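Local coordinates for cellulose hydrolase (Bacillus licheniformis, PDB 4YZT), which hydrolyses beta-1,4-glucosidic bonds within cellulose as a three-module family 5 endoglucanase, at residues T238-A243 / S247-D252. Residues are numbered along the deposited sequence; the frame is centred on the assembly and turned at random.
Sequences TTWGSA and SEMEED
The indole of Trp240 sets CZ2 and CH2 of its six-membered ring against the thioether end of Met249, with CZ2 3.8 Å from the methyl CE. SD accompanies the methyl, 5.1 Å from the centre of the six-membered ring. It stands 59° off the ring normal, an oblique Met-aromatic contact. The two side chains cross at about a right angle. Met249 extends straight from the helix, CG and SD both in anti arrangement, and then bends at chi3 (-90°), which turns the methyl toward the indole. Trp240 likewise holds CG anti to its backbone N, reaching from the loop toward the helix. Around this pair the apolar cluster widens: Tyr286 of helix 280-296 meets the indole edge-to-face and also touches Met249, while Tyr230 and Ile246 add further contacts to Trp240. A serine in place of Trp240 would probably leave the Met249 methyl without the indole it rests beside, take from Tyr286 its edge-to-face partner, and open a gap between the loop and the two helices.

The backbone makes the other link. Ser247 N donates to Ala243 O at 3.0 Å with an N-H...O angle of 161°, an i to i+4 bond in the first turn of helix 243-261. Just ahead, Ser242 occupies the N-cap position, its OG bonded to the N of Glu245. Gly241 turns the chain between the buried tryptophan and this cap, and its N bonds to OE1 of Glu245. The contact thus illustrates how one short loop can lead into a helix on the outside of the (beta/alpha)8 barrel: polar bonds mark the helix start, while the loop is probably held against the helix's buried side largely by dispersion between sulfur, methyl and indole.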
ATOM      1  N   THR A 238      11.062   9.332   5.474  1.00 10.62           N
ATOM      2  CA  THR A 238      10.995   9.258   4.028  1.00 10.53           C
ATOM      3  C   THR A 238      11.788   8.110   3.416  1.00 12.90           C
ATOM      4  O   THR A 238      11.729   7.904   2.206  1.00 13.51           O
ATOM      5  CB  THR A 238      11.515  10.563   3.398  1.00 11.09           C
ATOM      6  OG1 THR A 238      12.882  10.763   3.784  1.00 13.61           O
ATOM      7  CG2 THR A 238      10.686  11.766   3.855  1.00 11.22           C
ATOM      8  N   THR A 239      12.562   7.383   4.223  1.00 12.51           N
ATOM      9  CA  THR A 239      13.294   6.231   3.689  1.00 12.10           C
ATOM     10  C   THR A 239      13.149   5.008   4.578  1.00 11.54           C
ATOM     11  O   THR A 239      12.783   5.122   5.748  1.00 10.76           O
ATOM     12  CB  THR A 239      14.802   6.520   3.519  1.00 12.65           C
ATOM     13  OG1 THR A 239      15.370   6.842   4.793  1.00 13.75           O
ATOM     14  CG2 THR A 239      15.018   7.671   2.548  1.00 13.87           C
ATOM     15  N   TRP A 240      13.471   3.847   4.017  1.00 11.66           N
ATOM     16  CA  TRP A 240      13.425   2.581   4.758  1.00 11.09           C
ATOM     17  C   TRP A 240      14.511   1.646   4.245  1.00 12.92           C
ATOM     18  O   TRP A 240      14.805   1.642   3.043  1.00 10.64           O
ATOM     19  CB  TRP A 240      12.047   1.913   4.614  1.00  9.57           C
ATOM     20  CG  TRP A 240      11.888   0.626   5.399  1.00 11.12           C
ATOM     21  CD1 TRP A 240      11.379   0.492   6.659  1.00 10.98           C
ATOM     22  CD2 TRP A 240      12.234  -0.699   4.966  1.00 11.31           C
ATOM     23  NE1 TRP A 240      11.401  -0.832   7.044  1.00 12.08           N
ATOM     24  CE2 TRP A 240      11.903  -1.587   6.019  1.00 11.02           C
ATOM     25  CE3 TRP A 240      12.779  -1.224   3.787  1.00  9.69           C
ATOM     26  CZ2 TRP A 240      12.108  -2.978   5.934  1.00 12.86           C
ATOM     27  CZ3 TRP A 240      12.996  -2.611   3.708  1.00 11.89           C
ATOM     28  CH2 TRP A 240      12.659  -3.467   4.779  1.00 12.03           C
ATOM     29  N   GLY A 241      15.095   0.852   5.144  1.00 12.70           N
ATOM     30  CA  GLY A 241      16.037  -0.183   4.746  1.00 14.18           C
ATOM     31  C   GLY A 241      17.306  -0.386   5.556  1.00 14.41           C
ATOM     32  O   GLY A 241      18.246  -1.012   5.065  1.00 14.76           O
ATOM     33  N   SER A 242      17.359   0.121   6.786  1.00 12.44           N
ATOM     34  CA  SER A 242      18.512  -0.160   7.634  1.00 12.72           C
ATOM     35  C   SER A 242      18.559  -1.659   7.964  1.00 12.81           C
ATOM     36  O   SER A 242      17.571  -2.374   7.792  1.00 12.28           O
ATOM     37  CB  SER A 242      18.461   0.654   8.928  1.00 12.92           C
ATOM     38  OG  SER A 242      17.419   0.166   9.759  1.00 12.52           O
ATOM     39  N   ALA A 243      19.712  -2.132   8.417  1.00 15.27           N
ATOM     40  CA  ALA A 243      19.848  -3.531   8.798  1.00 18.49           C
ATOM     41  C   ALA A 243      18.865  -3.866   9.921  1.00 18.34           C
ATOM     42  O   ALA A 243      18.248  -4.934   9.921  1.00 15.73           O
ATOM     43  CB  ALA A 243      21.276  -3.835   9.215  1.00 17.70           C
ATOM     44  N   SER A 247      15.733  -6.592   9.759  1.00 12.40           N
ATOM     45  CA  SER A 247      15.681  -7.604  10.817  1.00 16.81           C
ATOM     46  C   SER A 247      14.337  -7.564  11.551  1.00 15.72           C
ATOM     47  O   SER A 247      13.747  -8.604  11.834  1.00 14.90           O
ATOM     48  CB  SER A 247      16.829  -7.388  11.808  1.00 19.73           C
ATOM     49  OG  SER A 247      16.741  -8.298  12.883  1.00 24.27           O
ATOM     50  N   GLU A 248      13.865  -6.353  11.850  1.00 14.21           N
ATOM     51  CA  GLU A 248      12.625  -6.157  12.598  1.00 12.95           C
ATOM     52  C   GLU A 248      11.392  -6.598  11.815  1.00 12.59           C
ATOM     53  O   GLU A 248      10.445  -7.154  12.393  1.00 12.21           O
ATOM     54  CB  GLU A 248      12.501  -4.693  13.018  1.00 15.43           C
ATOM     55  CG  GLU A 248      13.430  -4.360  14.181  1.00 17.24           C
ATOM     56  CD  GLU A 248      13.752  -2.879  14.313  1.00 24.21           C
ATOM     57  OE1 GLU A 248      13.158  -2.051  13.586  1.00 27.25           O
ATOM     58  OE2 GLU A 248      14.610  -2.553  15.160  1.00 25.84           O
ATOM     59  N   MET A 249      11.414  -6.376  10.500  1.00 11.21           N
ATOM     60  CA  MET A 249      10.343  -6.856   9.643  1.00 11.21           C
ATOM     61  C   MET A 249      10.238  -8.386   9.733  1.00 12.82           C
ATOM     62  O   MET A 249       9.139  -8.925   9.906  1.00 11.55           O
ATOM     63  CB  MET A 249      10.563  -6.411   8.199  1.00 10.79           C
ATOM     64  CG  MET A 249       9.529  -6.975   7.236  1.00 11.20           C
ATOM     65  SD  MET A 249       9.833  -6.429   5.542  1.00 13.05           S
ATOM     66  CE  MET A 249       8.868  -4.925   5.522  1.00 18.62           C
ATOM     67  N   GLU A 250      11.368  -9.085   9.661  1.00 11.30           N
ATOM     68  CA  GLU A 250      11.328 -10.550   9.731  1.00 12.61           C
ATOM     69  C   GLU A 250      10.870 -11.030  11.113  1.00 13.28           C
ATOM     70  O   GLU A 250      10.026 -11.932  11.222  1.00 15.03           O
ATOM     71  CB  GLU A 250      12.694 -11.160   9.391  1.00 11.53           C
ATOM     72  CG  GLU A 250      12.735 -12.688   9.547  1.00 11.44           C
ATOM     73  CD  GLU A 250      13.749 -13.371   8.639  1.00 16.52           C
ATOM     74  OE1 GLU A 250      14.676 -12.699   8.152  1.00 15.61           O
ATOM     75  OE2 GLU A 250      13.623 -14.599   8.422  1.00 19.05           O
ATOM     76  N   GLU A 251      11.420 -10.426  12.163  1.00 11.92           N
ATOM     77  CA  GLU A 251      11.060 -10.813  13.528  1.00 13.67           C
ATOM     78  C   GLU A 251       9.589 -10.531  13.822  1.00 13.92           C
ATOM     79  O   GLU A 251       8.989 -11.189  14.661  1.00 13.40           O
ATOM     80  CB  GLU A 251      11.956 -10.107  14.551  1.00 16.07           C
ATOM     81  CG  GLU A 251      13.388 -10.669  14.639  1.00 24.11           C
ATOM     82  CD  GLU A 251      13.476 -12.206  14.487  1.00 30.90           C
ATOM     83  OE1 GLU A 251      12.955 -12.946  15.355  1.00 30.98           O
ATOM     84  OE2 GLU A 251      14.088 -12.675  13.498  1.00 32.57           O
ATOM     85  N   ASP A 252       9.000  -9.575  13.113  1.00 12.64           N
ATOM     86  CA  ASP A 252       7.570  -9.317  13.230  1.00 14.85           C
ATOM     87  C   ASP A 252       6.724 -10.523  12.815  1.00 16.23           C
ATOM     88  O   ASP A 252       5.780 -10.882  13.511  1.00 20.94           O
ATOM     89  CB  ASP A 252       7.157  -8.102  12.389  1.00 15.95           C
ATOM     90  CG  ASP A 252       7.285  -6.789  13.152  1.00 20.07           C
ATOM     91  OD1 ASP A 252       7.556  -6.827  14.371  1.00 20.38           O
ATOM     92  OD2 ASP A 252       7.097  -5.720  12.532  1.00 20.26           O
TER